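Local coordinates for protein PrimPol AEP domain (PP-N190) (Cyanophage S-2L, PDB 6ZP9) that probably synthesises primers and extends DNA as the archaeo-eukaryotic primase domain of a phage primase-polymerase, at residues L21-L26 and S68-G73; P112-R117 and Y126-S131; S122-W127 and R160-A165. All blocks are in the same frame, centred on the assembly; numbering follows the deposited sequence.

Contact 1: L21-L26 and S68-G73; sequences LHLSLL and SYIVVG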
loop_
_atom_site.group_PDB
_atom_site.type_symbol
_atom_site.label_atom_id
_atom_site.label_comp_id
_atom_site.label_asym_id
_atom_site.label_seq_id
_atom_site.Cartn_x
_atom_site.Cartn_y
_atom_site.Cartn_z
ATOM N N LEU A 21 0.453 4.764 11.915
ATOM C CA LEU A 21 0.602 5.884 10.990
ATOM C C LEU A 21 0.164 5.498 9.582
ATOM O O LEU A 21 -0.502 6.282 8.900
ATOM C CB LEU A 21 2.049 6.385 10.986
ATOM C CG LEU A 21 2.341 7.509 9.987
ATOM C CD1 LEU A 21 1.591 8.784 10.332
ATOM C CD2 LEU A 21 3.838 7.769 9.885
ATOM N N HIS A 22 0.539 4.300 9.127
ATOM C CA HIS A 22 0.082 3.810 7.828
ATOM C C HIS A 22 -1.439 3.811 7.750
ATOM O O HIS A 22 -2.024 4.316 6.783
ATOM C CB HIS A 22 0.638 2.399 7.591
ATOM C CG HIS A 22 0.684 1.988 6.151
ATOM N ND1 HIS A 22 1.418 0.903 5.715
ATOM C CD2 HIS A 22 0.085 2.506 5.049
ATOM C CE1 HIS A 22 1.271 0.769 4.405
ATOM N NE2 HIS A 22 0.471 1.732 3.976
ATOM N N LEU A 23 -2.095 3.256 8.774
ATOM C CA LEU A 23 -3.558 3.232 8.813
ATOM C C LEU A 23 -4.137 4.641 8.871
ATOM O O LEU A 23 -5.139 4.938 8.207
ATOM C CB LEU A 23 -4.040 2.419 10.021
ATOM C CG LEU A 23 -4.334 0.928 9.821
ATOM C CD1 LEU A 23 -3.185 0.253 9.134
ATOM C CD2 LEU A 23 -4.586 0.263 11.157
ATOM N N SER A 24 -3.522 5.514 9.675
ATOM C CA SER A 24 -4.008 6.876 9.837
ATOM C C SER A 24 -3.939 7.649 8.524
ATOM O O SER A 24 -4.902 8.313 8.121
ATOM C CB SER A 24 -3.180 7.576 10.915
ATOM O OG SER A 24 -3.826 8.759 11.333
ATOM N N LEU A 25 -2.799 7.588 7.847
ATOM C CA LEU A 25 -2.678 8.306 6.588
ATOM C C LEU A 25 -3.655 7.773 5.544
ATOM O O LEU A 25 -4.112 8.525 4.678
ATOM C CB LEU A 25 -1.239 8.227 6.090
ATOM C CG LEU A 25 -0.202 8.910 6.992
ATOM C CD1 LEU A 25 1.207 8.634 6.459
ATOM C CD2 LEU A 25 -0.449 10.410 7.095
ATOM N N LEU A 26 -4.012 6.498 5.625
ATOM C CA LEU A 26 -5.003 5.929 4.723
ATOM C C LEU A 26 -6.433 6.149 5.197
ATOM O O LEU A 26 -7.361 5.639 4.554
ATOM C CB LEU A 26 -4.748 4.430 4.539
ATOM C CG LEU A 26 -3.496 4.092 3.726
ATOM C CD1 LEU A 26 -3.309 2.578 3.717
ATOM C CD2 LEU A 26 -3.590 4.653 2.302
ATOM N N SER A 68 4.709 -8.687 5.754
ATOM C CA SER A 68 3.496 -8.086 6.292
ATOM C C SER A 68 2.864 -7.152 5.272
ATOM O O SER A 68 3.548 -6.289 4.714
ATOM C CB SER A 68 3.802 -7.304 7.569
ATOM O OG SER A 68 4.312 -8.158 8.577
ATOM N N TYR A 69 1.552 -7.302 5.080
ATOM C CA TYR A 69 0.779 -6.542 4.106
ATOM C C TYR A 69 -0.586 -6.212 4.697
ATOM O O TYR A 69 -1.104 -6.935 5.557
ATOM C CB TYR A 69 0.546 -7.331 2.809
ATOM C CG TYR A 69 1.801 -7.803 2.118
ATOM C CD1 TYR A 69 2.461 -8.952 2.548
ATOM C CD2 TYR A 69 2.332 -7.105 1.033
ATOM C CE1 TYR A 69 3.621 -9.398 1.919
ATOM C CE2 TYR A 69 3.490 -7.539 0.397
ATOM C CZ TYR A 69 4.131 -8.692 0.844
ATOM O OH TYR A 69 5.281 -9.152 0.228
ATOM N N ILE A 70 -1.200 -5.143 4.187
ATOM C CA ILE A 70 -2.599 -4.864 4.484
ATOM C C ILE A 70 -3.374 -4.686 3.189
ATOM O O ILE A 70 -2.847 -4.198 2.188
ATOM C CB ILE A 70 -2.785 -3.614 5.373
ATOM C CG1 ILE A 70 -1.974 -2.427 4.823
ATOM C CG2 ILE A 70 -2.441 -3.950 6.829
ATOM C CD1 ILE A 70 -2.317 -1.098 5.518
ATOM N N VAL A 71 -4.643 -5.078 3.218
ATOM C CA VAL A 71 -5.556 -4.706 2.148
ATOM C C VAL A 71 -5.831 -3.212 2.262
ATOM O O VAL A 71 -6.307 -2.734 3.300
ATOM C CB VAL A 71 -6.852 -5.521 2.231
ATOM C CG1 VAL A 71 -7.770 -5.168 1.059
ATOM C CG2 VAL A 71 -6.542 -7.000 2.263
ATOM N N VAL A 72 -5.513 -2.461 1.206
ATOM C CA VAL A 72 -5.712 -1.013 1.256
ATOM C C VAL A 72 -7.202 -0.677 1.217
ATOM O O VAL A 72 -7.700 0.108 2.035
ATOM C CB VAL A 72 -4.929 -0.318 0.124
ATOM C CG1 VAL A 72 -5.205 1.185 0.113
ATOM C CG2 VAL A 72 -3.420 -0.580 0.261
ATOM N N GLY A 73 -7.941 -1.291 0.294
ATOM C CA GLY A 73 -9.369 -1.064 0.229
ATOM C C GLY A 73 -10.102 -1.600 1.452
ATOM O O GLY A 73 -9.575 -2.365 2.263
#

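Contact 2: P112-R117 and Y126-S131; sequences PSFQLR and YWVFHS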
loop_
_atom_site.group_PDB
_atom_site.type_symbol
_atom_site.label_atom_id
_atom_site.label_comp_id
_atom_site.label_asym_id
_atom_site.label_seq_id
_atom_site.Cartn_x
_atom_site.Cartn_y
_atom_site.Cartn_z
ATOM N N PRO A 112 2.785 12.830 -4.175
ATOM C CA PRO A 112 2.067 11.828 -3.378
ATOM C C PRO A 112 1.721 12.365 -1.992
ATOM O O PRO A 112 2.432 13.202 -1.426
ATOM C CB PRO A 112 3.065 10.664 -3.298
ATOM C CG PRO A 112 3.942 10.839 -4.513
ATOM C CD PRO A 112 4.078 12.327 -4.674
ATOM N N SER A 113 0.594 11.892 -1.452
ATOM C CA SER A 113 0.265 12.206 -0.065
ATOM C C SER A 113 1.346 11.698 0.878
ATOM O O SER A 113 1.689 12.368 1.860
ATOM C CB SER A 113 -1.086 11.599 0.307
ATOM O OG SER A 113 -2.123 12.130 -0.499
ATOM N N PHE A 114 1.863 10.492 0.619
ATOM C CA PHE A 114 3.010 9.962 1.349
ATOM C C PHE A 114 3.647 8.861 0.519
ATOM O O PHE A 114 3.083 8.390 -0.468
ATOM C CB PHE A 114 2.634 9.445 2.741
ATOM C CG PHE A 114 1.789 8.194 2.741
ATOM C CD1 PHE A 114 0.417 8.273 2.617
ATOM C CD2 PHE A 114 2.361 6.951 2.939
ATOM C CE1 PHE A 114 -0.372 7.143 2.658
ATOM C CE2 PHE A 114 1.576 5.800 2.985
ATOM C CZ PHE A 114 0.198 5.903 2.842
ATOM N N GLN A 115 4.848 8.476 0.925
ATOM C CA GLN A 115 5.600 7.425 0.265
ATOM C C GLN A 115 6.041 6.416 1.310
ATOM O O GLN A 115 5.992 6.675 2.514
ATOM C CB GLN A 115 6.804 8.001 -0.507
ATOM C CG GLN A 115 6.371 8.992 -1.583
ATOM C CD GLN A 115 7.525 9.596 -2.338
ATOM O OE1 GLN A 115 8.289 10.397 -1.786
ATOM N NE2 GLN A 115 7.651 9.243 -3.620
ATOM N N LEU A 116 6.451 5.244 0.839
ATOM C CA LEU A 116 6.817 4.164 1.739
ATOM C C LEU A 116 8.061 3.464 1.216
ATOM O O LEU A 116 8.110 3.063 0.047
ATOM C CB LEU A 116 5.670 3.163 1.897
ATOM C CG LEU A 116 5.907 2.127 2.999
ATOM C CD1 LEU A 116 4.657 1.952 3.838
ATOM C CD2 LEU A 116 6.320 0.808 2.376
ATOM N N ARG A 117 9.046 3.341 2.085
ATOM C CA ARG A 117 10.242 2.566 1.783
ATOM C C ARG A 117 10.007 1.147 2.281
ATOM O O ARG A 117 9.755 0.947 3.468
ATOM C CB ARG A 117 11.474 3.216 2.475
ATOM C CG ARG A 117 12.839 2.866 1.906
ATOM C CD ARG A 117 13.657 4.128 1.603
ATOM N NE ARG A 117 13.499 5.144 2.638
ATOM C CZ ARG A 117 13.591 6.461 2.442
ATOM N NH1 ARG A 117 13.416 7.296 3.465
ATOM N NH2 ARG A 117 13.866 6.950 1.236
ATOM N N TYR A 126 1.532 6.820 -2.587
ATOM C CA TYR A 126 0.113 6.886 -2.265
ATOM C C TYR A 126 -0.452 8.289 -2.479
ATOM O O TYR A 126 0.166 9.287 -2.097
ATOM C CB TYR A 126 -0.139 6.504 -0.821
ATOM C CG TYR A 126 0.053 5.055 -0.454
ATOM C CD1 TYR A 126 1.319 4.556 -0.162
ATOM C CD2 TYR A 126 -1.037 4.208 -0.334
ATOM C CE1 TYR A 126 1.489 3.248 0.226
ATOM C CE2 TYR A 126 -0.877 2.900 0.042
ATOM C CZ TYR A 126 0.381 2.426 0.329
ATOM O OH TYR A 126 0.537 1.118 0.721
ATOM N N TRP A 127 -1.654 8.355 -3.041
ATOM C CA TRP A 127 -2.417 9.593 -3.148
ATOM C C TRP A 127 -3.749 9.359 -2.439
ATOM O O TRP A 127 -4.570 8.554 -2.899
ATOM C CB TRP A 127 -2.620 9.996 -4.611
ATOM C CG TRP A 127 -1.363 10.390 -5.359
ATOM C CD1 TRP A 127 -0.923 11.665 -5.625
ATOM C CD2 TRP A 127 -0.413 9.508 -5.966
ATOM N NE1 TRP A 127 0.249 11.621 -6.347
ATOM C CE2 TRP A 127 0.581 10.313 -6.575
ATOM C CE3 TRP A 127 -0.298 8.115 -6.051
ATOM C CZ2 TRP A 127 1.676 9.770 -7.250
ATOM C CZ3 TRP A 127 0.799 7.577 -6.728
ATOM C CH2 TRP A 127 1.767 8.406 -7.319
ATOM N N VAL A 128 -3.960 10.048 -1.312
ATOM C CA VAL A 128 -5.109 9.803 -0.443
ATOM C C VAL A 128 -6.201 10.816 -0.750
ATOM O O VAL A 128 -5.925 12.012 -0.901
ATOM C CB VAL A 128 -4.696 9.875 1.037
ATOM C CG1 VAL A 128 -5.897 9.596 1.931
ATOM C CG2 VAL A 128 -3.569 8.885 1.307
ATOM N N PHE A 129 -7.444 10.343 -0.836
ATOM C CA PHE A 129 -8.577 11.209 -1.126
ATOM C C PHE A 129 -9.247 11.688 0.162
ATOM O O PHE A 129 -9.092 11.093 1.232
ATOM C CB PHE A 129 -9.592 10.483 -2.008
ATOM C CG PHE A 129 -9.033 10.043 -3.320
ATOM C CD1 PHE A 129 -8.794 10.967 -4.329
ATOM C CD2 PHE A 129 -8.737 8.706 -3.549
ATOM C CE1 PHE A 129 -8.267 10.564 -5.546
ATOM C CE2 PHE A 129 -8.213 8.296 -4.758
ATOM C CZ PHE A 129 -7.976 9.227 -5.758
ATOM N N HIS A 130 -10.008 12.784 0.042
ATOM C CA HIS A 130 -10.708 13.327 1.202
ATOM C C HIS A 130 -11.878 12.447 1.645
ATOM O O HIS A 130 -12.270 12.501 2.818
ATOM C CB HIS A 130 -11.174 14.766 0.915
ATOM C CG HIS A 130 -12.095 14.900 -0.262
ATOM N ND1 HIS A 130 -13.370 14.371 -0.280
ATOM C CD2 HIS A 130 -11.938 15.535 -1.451
ATOM C CE1 HIS A 130 -13.951 14.657 -1.434
ATOM N NE2 HIS A 130 -13.107 15.366 -2.161
ATOM N N SER A 131 -12.416 11.623 0.757
ATOM C CA SER A 131 -13.538 10.741 1.052
ATOM C C SER A 131 -13.303 9.391 0.394
ATOM O O SER A 131 -12.542 9.294 -0.576
ATOM C CB SER A 131 -14.864 11.338 0.553
ATOM O OG SER A 131 -15.028 12.678 0.999
#

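Contact 3: S122-W127 and R160-A165; sequences SIHHYW and RVMRLA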
loop_
_atom_site.group_PDB
_atom_site.type_symbol
_atom_site.label_atom_id
_atom_site.label_comp_id
_atom_site.label_asym_id
_atom_site.label_seq_id
_atom_site.Cartn_x
_atom_site.Cartn_y
_atom_site.Cartn_z
ATOM N N SER A 122 11.396 -1.461 -4.481
ATOM C CA SER A 122 10.454 -0.458 -4.957
ATOM C C SER A 122 10.043 0.493 -3.839
ATOM O O SER A 122 9.898 0.091 -2.682
ATOM C CB SER A 122 9.154 -1.127 -5.482
ATOM O OG SER A 122 9.435 -1.940 -6.608
ATOM N N ILE A 123 9.899 1.753 -4.200
ATOM C CA ILE A 123 9.197 2.747 -3.397
ATOM C C ILE A 123 7.708 2.617 -3.681
ATOM O O ILE A 123 7.299 2.369 -4.829
ATOM C CB ILE A 123 9.707 4.162 -3.737
ATOM C CG1 ILE A 123 11.220 4.282 -3.492
ATOM C CG2 ILE A 123 8.884 5.251 -3.011
ATOM C CD1 ILE A 123 11.662 4.093 -2.039
ATOM N N HIS A 124 6.883 2.779 -2.651
ATOM C CA HIS A 124 5.435 2.807 -2.811
ATOM C C HIS A 124 4.934 4.244 -2.699
ATOM O O HIS A 124 5.333 4.976 -1.786
ATOM C CB HIS A 124 4.760 1.919 -1.766
ATOM C CG HIS A 124 4.982 0.453 -1.993
ATOM N ND1 HIS A 124 4.391 -0.524 -1.221
ATOM C CD2 HIS A 124 5.736 -0.198 -2.910
ATOM C CE1 HIS A 124 4.763 -1.713 -1.657
ATOM N NE2 HIS A 124 5.580 -1.544 -2.682
ATOM N N HIS A 125 4.077 4.647 -3.636
ATOM C CA HIS A 125 3.532 5.998 -3.694
ATOM C C HIS A 125 2.032 5.943 -3.450
ATOM O O HIS A 125 1.340 5.121 -4.053
ATOM C CB HIS A 125 3.803 6.644 -5.056
ATOM C CG HIS A 125 5.196 6.434 -5.549
ATOM N ND1 HIS A 125 6.208 7.344 -5.330
ATOM C CD2 HIS A 125 5.751 5.415 -6.247
ATOM C CE1 HIS A 125 7.327 6.893 -5.868
ATOM N NE2 HIS A 125 7.077 5.724 -6.431
ATOM N N TYR A 126 1.532 6.820 -2.587
ATOM C CA TYR A 126 0.113 6.886 -2.265
ATOM C C TYR A 126 -0.452 8.289 -2.479
ATOM O O TYR A 126 0.166 9.287 -2.097
ATOM C CB TYR A 126 -0.139 6.504 -0.821
ATOM C CG TYR A 126 0.053 5.055 -0.454
ATOM C CD1 TYR A 126 1.319 4.556 -0.162
ATOM C CD2 TYR A 126 -1.037 4.208 -0.334
ATOM C CE1 TYR A 126 1.489 3.248 0.226
ATOM C CE2 TYR A 126 -0.877 2.900 0.042
ATOM C CZ TYR A 126 0.381 2.426 0.329
ATOM O OH TYR A 126 0.537 1.118 0.721
ATOM N N TRP A 127 -1.654 8.355 -3.041
ATOM C CA TRP A 127 -2.417 9.593 -3.148
ATOM C C TRP A 127 -3.749 9.359 -2.439
ATOM O O TRP A 127 -4.570 8.554 -2.899
ATOM C CB TRP A 127 -2.620 9.996 -4.611
ATOM C CG TRP A 127 -1.363 10.390 -5.359
ATOM C CD1 TRP A 127 -0.923 11.665 -5.625
ATOM C CD2 TRP A 127 -0.413 9.508 -5.966
ATOM N NE1 TRP A 127 0.249 11.621 -6.347
ATOM C CE2 TRP A 127 0.581 10.313 -6.575
ATOM C CE3 TRP A 127 -0.298 8.115 -6.051
ATOM C CZ2 TRP A 127 1.676 9.770 -7.250
ATOM C CZ3 TRP A 127 0.799 7.577 -6.728
ATOM C CH2 TRP A 127 1.767 8.406 -7.319
ATOM N N ARG A 160 -6.239 -5.284 -3.547
ATOM C CA ARG A 160 -4.782 -5.369 -3.583
ATOM C C ARG A 160 -4.190 -5.094 -2.203
ATOM O O ARG A 160 -4.588 -4.137 -1.527
ATOM C CB ARG A 160 -4.225 -4.368 -4.596
ATOM C CG ARG A 160 -2.699 -4.253 -4.623
ATOM C CD ARG A 160 -2.035 -5.593 -4.852
ATOM N NE ARG A 160 -2.714 -6.385 -5.880
ATOM C CZ ARG A 160 -2.159 -7.417 -6.510
ATOM N NH1 ARG A 160 -2.840 -8.086 -7.428
ATOM N NH2 ARG A 160 -0.911 -7.769 -6.222
ATOM N N VAL A 161 -3.235 -5.961 -1.768
ATOM C CA VAL A 161 -2.516 -5.746 -0.515
ATOM C C VAL A 161 -1.226 -4.996 -0.807
ATOM O O VAL A 161 -0.646 -5.122 -1.889
ATOM C CB VAL A 161 -2.230 -7.071 0.234
ATOM C CG1 VAL A 161 -3.512 -7.813 0.541
ATOM C CG2 VAL A 161 -1.262 -7.957 -0.556
ATOM N N MET A 162 -0.750 -4.228 0.163
ATOM C CA MET A 162 0.494 -3.481 0.053
ATOM C C MET A 162 1.303 -3.658 1.328
ATOM O O MET A 162 0.743 -3.804 2.419
ATOM C CB MET A 162 0.168 -2.004 -0.225
ATOM C CG MET A 162 -0.474 -1.678 -1.566
ATOM S SD MET A 162 0.616 -1.909 -2.958
ATOM C CE MET A 162 1.427 -0.360 -2.739
ATOM N N ARG A 163 2.627 -3.624 1.181
ATOM C CA ARG A 163 3.536 -3.771 2.316
ATOM C C ARG A 163 3.158 -2.821 3.442
ATOM O O ARG A 163 2.896 -1.636 3.214
ATOM C CB ARG A 163 4.931 -3.455 1.893
ATOM C CG ARG A 163 5.631 -4.577 1.169
ATOM C CD ARG A 163 5.933 -5.801 2.014
ATOM N NE ARG A 163 6.560 -6.791 1.185
ATOM C CZ ARG A 163 7.837 -7.059 1.206
ATOM N NH1 ARG A 163 8.320 -7.922 0.376
ATOM N NH2 ARG A 163 8.595 -6.499 2.055
ATOM N N LEU A 164 3.120 -3.340 4.670
ATOM C CA LEU A 164 2.728 -2.586 5.853
ATOM C C LEU A 164 3.950 -1.914 6.491
ATOM O O LEU A 164 4.978 -2.565 6.718
ATOM C CB LEU A 164 2.034 -3.534 6.835
ATOM C CG LEU A 164 1.622 -2.984 8.193
ATOM C CD1 LEU A 164 0.579 -1.869 8.041
ATOM C CD2 LEU A 164 1.119 -4.114 9.107
ATOM N N ALA A 165 3.839 -0.610 6.766
ATOM C CA ALA A 165 4.915 0.127 7.428
ATOM C C ALA A 165 5.162 -0.433 8.820
ATOM O O ALA A 165 4.248 -0.928 9.480
ATOM C CB ALA A 165 4.572 1.616 7.538
HETATM O O HOH W 1 2.850 0.081 1.055
#

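Contact 1: L21-L26 and S68-G73
Ile-70 reaches the His-22 ring because its CG1 lies between the backbone N and the carbonyl carbon (chi1 49°) and the chain beyond is extended, so that CD1 projects from the strand toward the helix. The His-22 ring swings out to meet it, with CG opposite the backbone N (chi1 -159°). The methyl then sits almost exactly over the middle of the imidazole, CD1 being 4.1 Å from the ring centroid and 4° off the normal, a CH-pi contact on a face. Leu-23 CD1 touches the same methyl, Ile-70 CD1, at 4.0 Å, and Leu-26 CD1 approaches Ile-70 CD1 at 4.2 Å from just beyond the last helical residue. Leu-26 CD1 also meets Val-72 CG1 at 4.3 Å, just past the end of strand 67-71. One methyl of the strand thus touches three side chains, two from the helix and one from the residue that follows it. A hydrogen bond from the backbone N of Ala-165 to ND1 helps to hold the ring. With ND1 used as an acceptor, the imidazole probably carries no proton there, and a neutral ring would suit this buried meeting, in which carbon atoms alone touch across the two segments.

Contact 2: P112-R117 and Y126-S131
Strands 114-117 and 123-129 form a beta hairpin, and this contact lies at its irregular end. Phe-114 and Tyr-126 are an antiparallel hydrogen-bonded pair, in which Tyr-126 N gives a 3.1 Å bond to Phe-114 O. In return Tyr-126 O is approached by two donors, both weakly: Ser-113 N at 2.7 Å, badly bent, and Phe-114 N at 3.4 Å. Ser-113 OG accepts a 2.9 Å, nearly straight bond (177°) from Val-128 N while also bonding Glu-184 O. Phe-114 CG lies between the backbone N and the carbonyl carbon (chi1 69°), which brings its ring against Tyr-126 in an offset stack, centroids 4.4 Å apart and planes only 10° from parallel. Tyr-126 CB also lies over that face of the Phe-114 ring, toward its rim, and Val-128 CG2 meets the ring at its edge, 3.9 Å from Phe-114 CE1. Pro-112 CA stands over the five-membered ring of Trp-127, 3.7 Å from its centroid, and Pro-112 CG packs alongside at 3.7 Å from Trp-127 CZ2. Trp-127 NE1 bonds Pro-110 O, which helps to hold the indole with its face against the proline. With Ser-113 and Phe-114 both facing Tyr-126, this is a classic beta bulge in an antiparallel hairpin.

Contact 3: S122-W127 and R160-A165
His-124, Tyr-126 and Arg-163 are joined across the contact by one water. It lies 2.8 Å from His-124 ND1 and 2.6 Å from Tyr-126 OH, in the plane of each ring, and donates to Arg-163 O at 2.8 Å. Three hydrogen bonds therefore hold the water and tie two side chains of one strand to a carbonyl of the other. Beside it, in one of two deposited conformers, Met-162 folds back through bends at chi2 and chi3, and its CE comes over a face of the His-124 imidazole, 3.7 Å from the centroid and 29° off the normal. The sulfur stands farther off and oblique to the ring. Met-162 CB meets Tyr-126 OH at 3.3 Å, the two side chains coming from opposite directions. Arg-163 enters with its aliphatic base, CB at 4.0 Å from His-124 CE1, while its guanidinium turns elsewhere, to His-169 and, weakly, to Tyr-69 OH.

Farther out, backbone bonds position both strands: His-124 pairs with Leu-116, and Met-162 with Ile-70. The side chain of Met-162 also packs on Phe-89, and that of His-124 on Thr-118. Strands 123-127 and 161-163 belong to different sheets; their axes pass 9.3 Å apart at 123°, so side chains and water bridge them in place of strand pairing. Ser-122, Ile-123 and His-124 match the sxH pattern of archaeo-eukaryotic primases, whose histidine in relatives contacts the incoming nucleotide. A histidine at this junction of two sheets is consistent with the catalytic cleft of that fold.

In the fold
From the N terminus, contact 1 comes first: it closes a loop of 41 residues, bringing helix 16-25 onto strand 67-71 of the first sheet. Contact 2 follows in series, a short hairpin closure with eight residues between its segments inside the second sheet. Contact 3 starts within the span of contact 2, shares Tyr-126 and Trp-127 with it, and runs on to strand 161-163, which sits beside strand 67-71 and so returns the chain to the first sheet. Contacts 2 and 3 thus overlap, neither enclosing the other. His-22 of contact 1 packs against Leu-116, Tyr-126 and Arg-163, so the helix meets both sheets where they come together, near the centre of the chain.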